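Local coordinates for CLIP-associating protein (PDB 4G3A), which tracks microtubule plus ends and stabilises dynamic microtubules, supporting formation of the mitotic spindle and attachment of kinetochores, at residues W57-H62 against L92-D97; I65-L70 against R107-L112; A72-I77 against L114-E119; I96-L99 against T105-E108. One frame throughout, in Å; residues are numbered along the deposited sequence.

In the fold
All four contacts lie in the first two HEAT repeats of the TOG-like domain. From the N terminus, the end of helix 47-58 and the turn after it open contact 1, which closes a loop of 29 residues when helix 88-98 arrives. Helix 63-80 meanwhile opens contacts 2 and 3, each closing 36 residues later on helix 104-119, contact 3 further along the same helix pair, toward the C-terminal ends. Contacts 1, 2 and 3 all cross, because their segments alternate along the chain. Contact 4 is local: it closes the five-residue turn between helices 88-98 and 104-119, nests inside the loop of contact 3, and shares residues with contacts 1 and 2.

Contact 1: W57-H62 against L92-D97; sequences WLTGSH and LPHVID
Thr-59 and His-94 meet where two neighbouring HEAT repeats of the TOG-like domain lie side by side: segment 57-62, the end of helix 47-58 with the turn after it, belongs to the first, and segment 92-97 on helix 88-98 to the second. The threonine methyl sits squarely over one face of the imidazole. This is a CH-pi contact, with Thr-59 CG2 3.6 Å from the centroid of the His-94 ring and 14° off its normal, so the methyl rests on the whole ring and not on one edge. The torsion of Thr-59 puts it there: at chi1 71° OG1 lies between the backbone N and the carbonyl carbon, where it bonds to Met-55 O of helix 47-58, and CG2 is left to face the ring. Leu-58 meets the base of the same side chain, its CD2 3.7 Å from His-94 CB. The same methyl, Leu-58 CD2, looks on to Val-95 CG2 at a looser 4.4 Å, on the buried side. An alanine here instead of His-94 would keep the CB that Leu-58 touches but would probably leave the Thr-59 methyl without its aromatic face and open a gap at the outer edge. Just beyond Thr-59, the first residue to leave helical geometry, the turn is tied back by Gly-60 N, which bonds to Trp-57 O at 3.2 Å.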
loop_
_atom_site.group_PDB
_atom_site.type_symbol
_atom_site.label_atom_id
_atom_site.label_comp_id
_atom_site.label_asym_id
_atom_site.label_seq_id
_atom_site.Cartn_x
_atom_site.Cartn_y
_atom_site.Cartn_z
ATOM N N TRP A 57 17.685 -4.529 -0.722
ATOM C CA TRP A 57 17.346 -3.525 -1.721
ATOM C C TRP A 57 16.160 -2.699 -1.202
ATOM O O TRP A 57 16.169 -1.465 -1.216
ATOM C CB TRP A 57 16.948 -4.206 -3.033
ATOM C CG TRP A 57 18.078 -4.868 -3.790
ATOM C CD1 TRP A 57 19.354 -5.083 -3.353
ATOM C CD2 TRP A 57 18.018 -5.394 -5.125
ATOM N NE1 TRP A 57 20.091 -5.714 -4.333
ATOM C CE2 TRP A 57 19.295 -5.913 -5.430
ATOM C CE3 TRP A 57 17.008 -5.476 -6.091
ATOM C CZ2 TRP A 57 19.586 -6.502 -6.657
ATOM C CZ3 TRP A 57 17.300 -6.062 -7.312
ATOM C CH2 TRP A 57 18.578 -6.571 -7.583
ATOM N N LEU A 58 15.128 -3.397 -0.755
ATOM C CA LEU A 58 13.918 -2.737 -0.288
ATOM C C LEU A 58 14.211 -1.875 0.939
ATOM O O LEU A 58 13.797 -0.721 1.003
ATOM C CB LEU A 58 12.856 -3.773 0.049
ATOM C CG LEU A 58 11.560 -3.232 0.650
ATOM C CD1 LEU A 58 10.870 -2.346 -0.359
ATOM C CD2 LEU A 58 10.673 -4.380 1.072
ATOM N N THR A 59 14.936 -2.440 1.901
ATOM C CA THR A 59 15.259 -1.733 3.139
ATOM C C THR A 59 16.499 -0.849 2.991
ATOM O O THR A 59 17.038 -0.357 3.981
ATOM C CB THR A 59 15.496 -2.721 4.294
ATOM O OG1 THR A 59 16.734 -3.413 4.086
ATOM C CG2 THR A 59 14.351 -3.727 4.377
ATOM N N GLY A 60 16.934 -0.638 1.752
ATOM C CA GLY A 60 18.198 0.028 1.485
ATOM C C GLY A 60 18.143 1.541 1.373
ATOM O O GLY A 60 17.083 2.149 1.493
ATOM N N SER A 61 19.306 2.144 1.138
ATOM C CA SER A 61 19.447 3.595 1.079
ATOM C C SER A 61 19.404 4.135 -0.348
ATOM O O SER A 61 19.276 5.339 -0.561
ATOM C CB SER A 61 20.749 4.022 1.763
ATOM O OG SER A 61 21.290 5.193 1.170
ATOM N N HIS A 62 19.527 3.243 -1.324
ATOM C CA HIS A 62 19.399 3.612 -2.730
ATOM C C HIS A 62 17.933 3.404 -3.114
ATOM O O HIS A 62 17.435 2.278 -3.104
ATOM C CB HIS A 62 20.311 2.729 -3.593
ATOM C CG HIS A 62 20.587 3.277 -4.963
ATOM N ND1 HIS A 62 19.601 3.453 -5.910
ATOM C CD2 HIS A 62 21.747 3.657 -5.553
ATOM C CE1 HIS A 62 20.138 3.933 -7.020
ATOM N NE2 HIS A 62 21.440 4.064 -6.829
ATOM N N LEU A 92 5.880 -6.702 4.222
ATOM C CA LEU A 92 4.913 -5.633 4.501
ATOM C C LEU A 92 5.437 -4.470 5.355
ATOM O O LEU A 92 5.202 -3.312 5.022
ATOM C CB LEU A 92 3.625 -6.191 5.117
ATOM C CG LEU A 92 2.397 -5.282 4.945
ATOM C CD1 LEU A 92 2.115 -5.038 3.456
ATOM C CD2 LEU A 92 1.167 -5.863 5.624
ATOM N N PRO A 93 6.141 -4.767 6.461
ATOM C CA PRO A 93 6.553 -3.637 7.303
ATOM C C PRO A 93 7.424 -2.622 6.564
ATOM O O PRO A 93 7.358 -1.443 6.877
ATOM C CB PRO A 93 7.349 -4.315 8.427
ATOM C CG PRO A 93 6.762 -5.688 8.506
ATOM C CD PRO A 93 6.451 -6.067 7.091
ATOM N N HIS A 94 8.224 -3.059 5.595
ATOM C CA HIS A 94 9.110 -2.128 4.893
ATOM C C HIS A 94 8.427 -1.429 3.710
ATOM O O HIS A 94 8.809 -0.325 3.324
ATOM C CB HIS A 94 10.388 -2.854 4.472
ATOM C CG HIS A 94 11.071 -3.515 5.621
ATOM N ND1 HIS A 94 10.997 -4.875 5.848
ATOM C CD2 HIS A 94 11.774 -3.000 6.652
ATOM C CE1 HIS A 94 11.661 -5.169 6.948
ATOM N NE2 HIS A 94 12.140 -4.048 7.462
ATOM N N VAL A 95 7.433 -2.092 3.135
ATOM C CA VAL A 95 6.601 -1.474 2.119
ATOM C C VAL A 95 5.833 -0.318 2.749
ATOM O O VAL A 95 5.724 0.756 2.171
ATOM C CB VAL A 95 5.613 -2.476 1.541
ATOM C CG1 VAL A 95 4.693 -1.778 0.548
ATOM C CG2 VAL A 95 6.385 -3.619 0.870
ATOM N N ILE A 96 5.322 -0.549 3.949
ATOM C CA ILE A 96 4.651 0.500 4.710
ATOM C C ILE A 96 5.550 1.724 4.862
ATOM O O ILE A 96 5.140 2.843 4.541
ATOM C CB ILE A 96 4.226 -0.015 6.100
ATOM C CG1 ILE A 96 3.054 -0.995 5.956
ATOM C CG2 ILE A 96 3.856 1.163 7.032
ATOM C CD1 ILE A 96 2.667 -1.681 7.255
ATOM N N ASP A 97 6.776 1.511 5.344
ATOM C CA ASP A 97 7.739 2.598 5.478
ATOM C C ASP A 97 7.934 3.361 4.169
ATOM O O ASP A 97 8.118 4.574 4.181
ATOM C CB ASP A 97 9.092 2.078 5.978
ATOM C CG ASP A 97 9.078 1.738 7.460
ATOM O OD1 ASP A 97 8.138 2.164 8.171
ATOM O OD2 ASP A 97 10.000 1.041 7.911
#

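Contact 2: I65-L70 against R107-L112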
loop_
_atom_site.group_PDB
_atom_site.type_symbol
_atom_site.label_atom_id
_atom_site.label_comp_id
_atom_site.label_asym_id
_atom_site.label_seq_id
_atom_site.Cartn_x
_atom_site.Cartn_y
_atom_site.Cartn_z
ATOM N N ILE A 65 16.951 1.357 -6.442
ATOM C CA ILE A 65 17.002 -0.080 -6.200
ATOM C C ILE A 65 15.856 -0.533 -5.285
ATOM O O ILE A 65 15.296 -1.618 -5.459
ATOM C CB ILE A 65 18.366 -0.489 -5.609
ATOM C CG1 ILE A 65 19.423 -0.525 -6.715
ATOM C CG2 ILE A 65 18.285 -1.838 -4.936
ATOM C CD1 ILE A 65 20.837 -0.586 -6.201
ATOM N N ALA A 66 15.509 0.302 -4.312
ATOM C CA ALA A 66 14.358 0.021 -3.463
ATOM C C ALA A 66 13.096 -0.051 -4.315
ATOM O O ALA A 66 12.281 -0.964 -4.180
ATOM C CB ALA A 66 14.219 1.085 -2.397
ATOM N N GLN A 67 12.942 0.918 -5.203
ATOM C CA GLN A 67 11.764 0.970 -6.053
ATOM C C GLN A 67 11.668 -0.272 -6.927
ATOM O O GLN A 67 10.588 -0.829 -7.108
ATOM C CB GLN A 67 11.779 2.227 -6.914
ATOM C CG GLN A 67 10.658 2.290 -7.923
ATOM C CD GLN A 67 10.559 3.649 -8.567
ATOM O OE1 GLN A 67 10.895 4.660 -7.951
ATOM N NE2 GLN A 67 10.095 3.686 -9.815
ATOM N N LYS A 68 12.806 -0.703 -7.467
ATOM C CA LYS A 68 12.836 -1.877 -8.330
ATOM C C LYS A 68 12.509 -3.140 -7.552
ATOM O O LYS A 68 11.834 -4.023 -8.070
ATOM C CB LYS A 68 14.194 -2.008 -9.026
ATOM C CG LYS A 68 14.509 -0.888 -10.003
ATOM C CD LYS A 68 14.112 -1.241 -11.427
ATOM C CE LYS A 68 12.907 -0.441 -11.879
ATOM N NZ LYS A 68 13.001 0.991 -11.453
ATOM N N SER A 69 12.981 -3.226 -6.310
ATOM C CA SER A 69 12.608 -4.343 -5.453
ATOM C C SER A 69 11.087 -4.401 -5.228
ATOM O O SER A 69 10.500 -5.484 -5.226
ATOM C CB SER A 69 13.346 -4.279 -4.119
ATOM O OG SER A 69 12.824 -3.254 -3.297
ATOM N N LEU A 70 10.457 -3.241 -5.046
ATOM C CA LEU A 70 8.991 -3.166 -4.931
ATOM C C LEU A 70 8.328 -3.674 -6.214
ATOM O O LEU A 70 7.415 -4.494 -6.180
ATOM C CB LEU A 70 8.541 -1.730 -4.660
ATOM C CG LEU A 70 8.882 -1.127 -3.297
ATOM C CD1 LEU A 70 8.681 0.375 -3.313
ATOM C CD2 LEU A 70 8.044 -1.772 -2.199
ATOM N N ARG A 107 6.687 5.914 -3.563
ATOM C CA ARG A 107 5.383 5.749 -2.918
ATOM C C ARG A 107 4.408 5.059 -3.871
ATOM O O ARG A 107 3.619 4.205 -3.467
ATOM C CB ARG A 107 4.821 7.102 -2.482
ATOM C CG ARG A 107 5.719 7.855 -1.514
ATOM C CD ARG A 107 4.976 9.008 -0.860
ATOM N NE ARG A 107 4.496 9.964 -1.852
ATOM C CZ ARG A 107 5.223 10.971 -2.326
ATOM N NH1 ARG A 107 6.463 11.151 -1.896
ATOM N NH2 ARG A 107 4.714 11.793 -3.231
ATOM N N GLU A 108 4.471 5.435 -5.143
ATOM C CA GLU A 108 3.589 4.866 -6.159
ATOM C C GLU A 108 3.750 3.359 -6.238
ATOM O O GLU A 108 2.777 2.608 -6.148
ATOM C CB GLU A 108 3.896 5.465 -7.528
ATOM C CG GLU A 108 3.246 6.802 -7.796
ATOM C CD GLU A 108 3.863 7.509 -8.993
ATOM O OE1 GLU A 108 4.582 6.844 -9.773
ATOM O OE2 GLU A 108 3.630 8.729 -9.147
ATOM N N LYS A 109 4.991 2.921 -6.409
ATOM C CA LYS A 109 5.259 1.496 -6.566
ATOM C C LYS A 109 4.915 0.741 -5.289
ATOM O O LYS A 109 4.492 -0.411 -5.339
ATOM C CB LYS A 109 6.706 1.246 -6.995
ATOM C CG LYS A 109 7.083 1.920 -8.316
ATOM C CD LYS A 109 6.153 1.493 -9.445
ATOM C CE LYS A 109 6.508 2.187 -10.760
ATOM N NZ LYS A 109 5.534 1.856 -11.824
ATOM N N ALA A 110 5.076 1.401 -4.146
ATOM C CA ALA A 110 4.661 0.811 -2.879
ATOM C C ALA A 110 3.137 0.646 -2.836
ATOM O O ALA A 110 2.623 -0.420 -2.488
ATOM C CB ALA A 110 5.146 1.663 -1.715
ATOM N N GLN A 111 2.410 1.695 -3.211
ATOM C CA GLN A 111 0.949 1.611 -3.222
ATOM C C GLN A 111 0.530 0.523 -4.213
ATOM O O GLN A 111 -0.388 -0.260 -3.969
ATOM C CB GLN A 111 0.341 2.960 -3.619
ATOM C CG GLN A 111 0.329 4.024 -2.506
ATOM C CD GLN A 111 -0.817 3.840 -1.528
ATOM O OE1 GLN A 111 -1.409 2.758 -1.436
ATOM N NE2 GLN A 111 -1.135 4.895 -0.780
ATOM N N LEU A 112 1.233 0.459 -5.336
ATOM C CA LEU A 112 0.897 -0.526 -6.357
ATOM C C LEU A 112 1.148 -1.960 -5.854
ATOM O O LEU A 112 0.345 -2.853 -6.097
ATOM C CB LEU A 112 1.644 -0.224 -7.666
ATOM C CG LEU A 112 1.420 -1.143 -8.870
ATOM C CD1 LEU A 112 -0.046 -1.532 -9.050
ATOM C CD2 LEU A 112 1.969 -0.493 -10.134
HETATM O O HOH W 1 5.079 -2.252 -7.371
#
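The parallel packing of equivalent helices in successive HEAT repeats brings Gln-67 and Leu-70 on helix 63-80 against Lys-109 and Ala-110 on helix 104-119. The axes of the two segments come within 9.0 Å and differ in direction by 18°. On the outer side Gln-67 and Lys-109 meet through their aliphatic parts, Gln-67 CG lying 3.6 Å from Lys-109 CG. The lysine turns twice close to its backbone (chi1 -59°, chi2 -56°), which lays CG against the glutamine and leads the ammonium end away; on that outward path Lys-109 CE passes 4.0 Å from Gln-67 NE2. The glutamine amide is engaged elsewhere, OE1 with Thr-105 OG1 and NE2, weakly, with Glu-71. Deeper in, Leu-70 CD1 rests on the backbone of the other helix, 3.8 Å from Ala-110 N, and 4.1 Å from the Ala-110 CB methyl. Val-95 of helix 88-98 touches both Leu-70 and Ala-110 from the neighbouring layer. A water donates to Lys-109 O at 2.8 Å and only weakly to Leu-70 O. The direct contacts are thus van der Waals ones, from the leucine methyl on the alanine and its backbone and from methylenes of Gln-67 and Lys-109, with the water as the polar link.

Contact 3: A72-I77 against L114-E119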
loop_
_atom_site.group_PDB
_atom_site.type_symbol
_atom_site.label_atom_id
_atom_site.label_comp_id
_atom_site.label_asym_id
_atom_site.label_seq_id
_atom_site.Cartn_x
_atom_site.Cartn_y
_atom_site.Cartn_z
ATOM N N ALA A 72 9.751 -5.644 -8.260
ATOM C CA ALA A 72 10.082 -7.061 -8.337
ATOM C C ALA A 72 9.091 -7.849 -7.506
ATOM O O ALA A 72 8.610 -8.901 -7.933
ATOM C CB ALA A 72 11.502 -7.317 -7.857
ATOM N N PHE A 73 8.789 -7.343 -6.310
ATOM C CA PHE A 73 7.826 -8.006 -5.455
ATOM C C PHE A 73 6.462 -8.017 -6.150
ATOM O O PHE A 73 5.752 -9.015 -6.114
ATOM C CB PHE A 73 7.755 -7.341 -4.069
ATOM C CG PHE A 73 8.847 -7.787 -3.114
ATOM C CD1 PHE A 73 9.054 -9.134 -2.854
ATOM C CD2 PHE A 73 9.638 -6.858 -2.455
ATOM C CE1 PHE A 73 10.048 -9.554 -1.972
ATOM C CE2 PHE A 73 10.642 -7.268 -1.571
ATOM C CZ PHE A 73 10.846 -8.618 -1.331
ATOM N N SER A 74 6.085 -6.908 -6.776
ATOM C CA SER A 74 4.817 -6.885 -7.500
ATOM C C SER A 74 4.757 -8.015 -8.536
ATOM O O SER A 74 3.734 -8.697 -8.670
ATOM C CB SER A 74 4.580 -5.522 -8.155
ATOM O OG SER A 74 3.987 -4.615 -7.235
ATOM N N GLU A 75 5.857 -8.223 -9.260
ATOM C CA GLU A 75 5.891 -9.276 -10.279
ATOM C C GLU A 75 5.794 -10.682 -9.677
ATOM O O GLU A 75 5.085 -11.534 -10.206
ATOM C CB GLU A 75 7.129 -9.137 -11.178
ATOM C CG GLU A 75 7.124 -7.859 -11.998
ATOM C CD GLU A 75 5.829 -7.666 -12.775
ATOM O OE1 GLU A 75 5.323 -8.650 -13.369
ATOM O OE2 GLU A 75 5.307 -6.529 -12.788
ATOM N N LEU A 76 6.480 -10.913 -8.561
ATOM C CA LEU A 76 6.352 -12.184 -7.837
ATOM C C LEU A 76 4.927 -12.400 -7.328
ATOM O O LEU A 76 4.392 -13.512 -7.396
ATOM C CB LEU A 76 7.333 -12.247 -6.661
ATOM C CG LEU A 76 8.823 -12.258 -7.015
ATOM C CD1 LEU A 76 9.679 -11.992 -5.783
ATOM C CD2 LEU A 76 9.212 -13.578 -7.670
ATOM N N ILE A 77 4.313 -11.333 -6.816
ATOM C CA ILE A 77 2.935 -11.417 -6.356
ATOM C C ILE A 77 2.042 -11.844 -7.513
ATOM O O ILE A 77 1.210 -12.733 -7.363
ATOM C CB ILE A 77 2.435 -10.069 -5.806
ATOM C CG1 ILE A 77 3.100 -9.759 -4.468
ATOM C CG2 ILE A 77 0.924 -10.077 -5.638
ATOM C CD1 ILE A 77 3.075 -8.294 -4.150
ATOM N N LEU A 114 0.825 -2.901 -2.811
ATOM C CA LEU A 114 -0.316 -3.160 -1.936
ATOM C C LEU A 114 -1.564 -3.539 -2.744
ATOM O O LEU A 114 -2.260 -4.488 -2.407
ATOM C CB LEU A 114 -0.611 -1.961 -1.019
ATOM C CG LEU A 114 0.496 -1.585 -0.026
ATOM C CD1 LEU A 114 0.112 -0.318 0.733
ATOM C CD2 LEU A 114 0.774 -2.734 0.928
ATOM N N ARG A 115 -1.848 -2.810 -3.815
ATOM C CA ARG A 115 -3.001 -3.165 -4.646
ATOM C C ARG A 115 -2.822 -4.551 -5.288
ATOM O O ARG A 115 -3.778 -5.320 -5.417
ATOM C CB ARG A 115 -3.265 -2.080 -5.696
ATOM C CG ARG A 115 -3.695 -0.737 -5.076
ATOM C CD ARG A 115 -4.367 0.183 -6.104
ATOM N NE ARG A 115 -3.458 0.582 -7.176
ATOM C CZ ARG A 115 -2.640 1.629 -7.103
ATOM N NH1 ARG A 115 -2.609 2.375 -6.007
ATOM N NH2 ARG A 115 -1.848 1.933 -8.120
ATOM N N ASP A 116 -1.589 -4.870 -5.675
ATOM C CA ASP A 116 -1.301 -6.169 -6.281
ATOM C C ASP A 116 -1.556 -7.318 -5.303
ATOM O O ASP A 116 -2.099 -8.352 -5.687
ATOM C CB ASP A 116 0.128 -6.221 -6.840
ATOM C CG ASP A 116 0.305 -5.368 -8.094
ATOM O OD1 ASP A 116 -0.682 -5.126 -8.827
ATOM O OD2 ASP A 116 1.444 -4.937 -8.348
ATOM N N LEU A 117 -1.190 -7.136 -4.039
ATOM C CA LEU A 117 -1.490 -8.143 -3.018
ATOM C C LEU A 117 -2.976 -8.510 -2.998
ATOM O O LEU A 117 -3.348 -9.672 -2.829
ATOM C CB LEU A 117 -1.071 -7.653 -1.628
ATOM C CG LEU A 117 0.415 -7.501 -1.279
ATOM C CD1 LEU A 117 0.594 -6.785 0.057
ATOM C CD2 LEU A 117 1.122 -8.874 -1.240
HETATM N N MSE A 118 -3.826 -7.505 -3.157
HETATM C CA MSE A 118 -5.263 -7.715 -3.095
HETATM C C MSE A 118 -5.794 -8.214 -4.435
HETATM O O MSE A 118 -6.560 -9.166 -4.486
HETATM C CB MSE A 118 -5.967 -6.419 -2.678
HETATM C CG MSE A 118 -5.622 -5.989 -1.265
HETATM SE SE MSE A 118 -6.648 -4.387 -0.724
HETATM C CE MSE A 118 -5.604 -3.078 -1.707
ATOM N N GLU A 119 -5.381 -7.582 -5.526
ATOM C CA GLU A 119 -5.896 -7.980 -6.830
ATOM C C GLU A 119 -5.549 -9.440 -7.128
ATOM O O GLU A 119 -6.376 -10.191 -7.640
ATOM C CB GLU A 119 -5.377 -7.069 -7.947
ATOM C CG GLU A 119 -5.982 -7.401 -9.316
ATOM C CD GLU A 119 -5.628 -6.389 -10.406
ATOM O OE1 GLU A 119 -5.006 -5.349 -10.099
ATOM O OE2 GLU A 119 -5.988 -6.637 -11.577
#
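Ser-74 and Asp-116 bring their CA atoms within 6.3 Å where helices 63-80 and 104-119 run side by side, the axes of the two segments only 3° apart in direction. A single hydrogen bond spans the gap: Ser-74 OG donates to Asp-116 OD2 at 2.8 Å, and OD2 accepts with its anti lone pair, turned away from the other carboxylate oxygen. Both residues are buried, so the serine hydroxyl probably helps to pay for the charge; Glu-75, whose OE2 stands 6.1 Å from Asp-116 OD2 and is paired with Lys-78, is too far to touch it. One turn on, Ile-77 enters between the helices with its branches divided. A chi1 of -71° sends Ile-77 CG2 to the neighbouring backbone, 3.5 Å from Asp-116 O, and CG1 toward Leu-117, with Ile-77 CD1 3.6 Å from Leu-117 CD2. Replacing Asp-116 with an alanine would remove the acceptor and is likely to leave the Ser-74 hydroxyl without its mate across the interface, set free to turn. The apolar end continues into neighbouring parts: Phe-84 and Val-122, in loops, pack on Ile-77, and Val-122 also on Leu-117. Leu-92 of helix 88-98 closes on Leu-117 too, and Met-118, present as selenomethionine, touches Tyr-159 of helix 142-159.

Contact 4: I96-L99 against T105-E108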
loop_
_atom_site.group_PDB
_atom_site.type_symbol
_atom_site.label_atom_id
_atom_site.label_comp_id
_atom_site.label_asym_id
_atom_site.label_seq_id
_atom_site.Cartn_x
_atom_site.Cartn_y
_atom_site.Cartn_z
ATOM N N ILE A 96 5.322 -0.549 3.949
ATOM C CA ILE A 96 4.651 0.500 4.710
ATOM C C ILE A 96 5.550 1.724 4.862
ATOM O O ILE A 96 5.140 2.843 4.541
ATOM C CB ILE A 96 4.226 -0.015 6.100
ATOM C CG1 ILE A 96 3.054 -0.995 5.956
ATOM C CG2 ILE A 96 3.856 1.163 7.032
ATOM C CD1 ILE A 96 2.667 -1.681 7.255
ATOM N N ASP A 97 6.776 1.511 5.344
ATOM C CA ASP A 97 7.739 2.598 5.478
ATOM C C ASP A 97 7.934 3.361 4.169
ATOM O O ASP A 97 8.118 4.574 4.181
ATOM C CB ASP A 97 9.092 2.078 5.978
ATOM C CG ASP A 97 9.078 1.738 7.460
ATOM O OD1 ASP A 97 8.138 2.164 8.171
ATOM O OD2 ASP A 97 10.000 1.041 7.911
ATOM N N ARG A 98 7.898 2.658 3.041
ATOM C CA ARG A 98 8.093 3.316 1.750
ATOM C C ARG A 98 6.885 4.162 1.330
ATOM O O ARG A 98 6.978 4.971 0.400
ATOM C CB ARG A 98 8.420 2.298 0.665
ATOM C CG ARG A 98 9.764 1.601 0.842
ATOM C CD ARG A 98 10.932 2.551 0.595
ATOM N NE ARG A 98 12.213 1.943 0.969
ATOM C CZ ARG A 98 13.404 2.514 0.784
ATOM N NH1 ARG A 98 13.498 3.714 0.222
ATOM N NH2 ARG A 98 14.510 1.882 1.162
ATOM N N LEU A 99 5.754 3.984 2.005
ATOM C CA LEU A 99 4.624 4.866 1.733
ATOM C C LEU A 99 5.033 6.278 2.112
ATOM O O LEU A 99 4.493 7.246 1.591
ATOM C CB LEU A 99 3.377 4.449 2.519
ATOM C CG LEU A 99 2.741 3.120 2.118
ATOM C CD1 LEU A 99 1.617 2.775 3.087
ATOM C CD2 LEU A 99 2.240 3.163 0.672
ATOM N N THR A 105 7.705 8.470 -6.949
ATOM C CA THR A 105 7.616 7.212 -7.690
ATOM C C THR A 105 7.774 6.012 -6.761
ATOM O O THR A 105 7.231 4.941 -7.021
ATOM C CB THR A 105 8.667 7.100 -8.839
ATOM O OG1 THR A 105 9.995 7.135 -8.301
ATOM C CG2 THR A 105 8.494 8.217 -9.862
ATOM N N VAL A 106 8.533 6.183 -5.684
ATOM C CA VAL A 106 8.687 5.111 -4.710
ATOM C C VAL A 106 7.363 4.852 -3.984
ATOM O O VAL A 106 6.946 3.705 -3.824
ATOM C CB VAL A 106 9.832 5.406 -3.708
ATOM C CG1 VAL A 106 9.799 4.433 -2.562
ATOM C CG2 VAL A 106 11.185 5.330 -4.409
ATOM N N ARG A 107 6.687 5.914 -3.563
ATOM C CA ARG A 107 5.383 5.749 -2.918
ATOM C C ARG A 107 4.408 5.059 -3.871
ATOM O O ARG A 107 3.619 4.205 -3.467
ATOM C CB ARG A 107 4.821 7.102 -2.482
ATOM C CG ARG A 107 5.719 7.855 -1.514
ATOM C CD ARG A 107 4.976 9.008 -0.860
ATOM N NE ARG A 107 4.496 9.964 -1.852
ATOM C CZ ARG A 107 5.223 10.971 -2.326
ATOM N NH1 ARG A 107 6.463 11.151 -1.896
ATOM N NH2 ARG A 107 4.714 11.793 -3.231
ATOM N N GLU A 108 4.471 5.435 -5.143
ATOM C CA GLU A 108 3.589 4.866 -6.159
ATOM C C GLU A 108 3.750 3.359 -6.238
ATOM O O GLU A 108 2.777 2.608 -6.148
ATOM C CB GLU A 108 3.896 5.465 -7.528
ATOM C CG GLU A 108 3.246 6.802 -7.796
ATOM C CD GLU A 108 3.863 7.509 -8.993
ATOM O OE1 GLU A 108 4.582 6.844 -9.773
ATOM O OE2 GLU A 108 3.630 8.729 -9.147
#
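Arg-98 NH2 is gripped by two carbonyl oxygens, Leu-58 O and Gly-60 O, while the aliphatic part of the same side chain lies across Val-106. NH1 adds a salt bridge to Asp-101, so the guanidinium group is held to the end of helix 47-58, the turn after it and the turn of its own helical hairpin. This hairpin, helix 88-98 followed by helix 104-119, lies in the second HEAT repeat. A bend at chi2 (-70°) carries Arg-98 CD over the valine, 3.8 Å from Val-106 CG1, and Arg-98 CB stays 4.1 Å from that same CG1. Arg-107 packs against the other end of the turn, by methylenes first: its CG is 3.7 Å from Arg-98 O, and its CD is 3.1 Å from Leu-99 O. The bend at chi3 (-60°) turns the head group on past Leu-99 O, which lies at the guanidinium edge, near its plane; it is CD that touches the oxygen, and NH1 bonds to Asp-101 O. The two arginines therefore serve the turn differently, Arg-98 linking it to the preceding repeat and Arg-107 bonded to it at Asp-101 O, its methylenes lying on a buried Leu-99 O that has no hydrogen-bond partner in the model, probably at some cost.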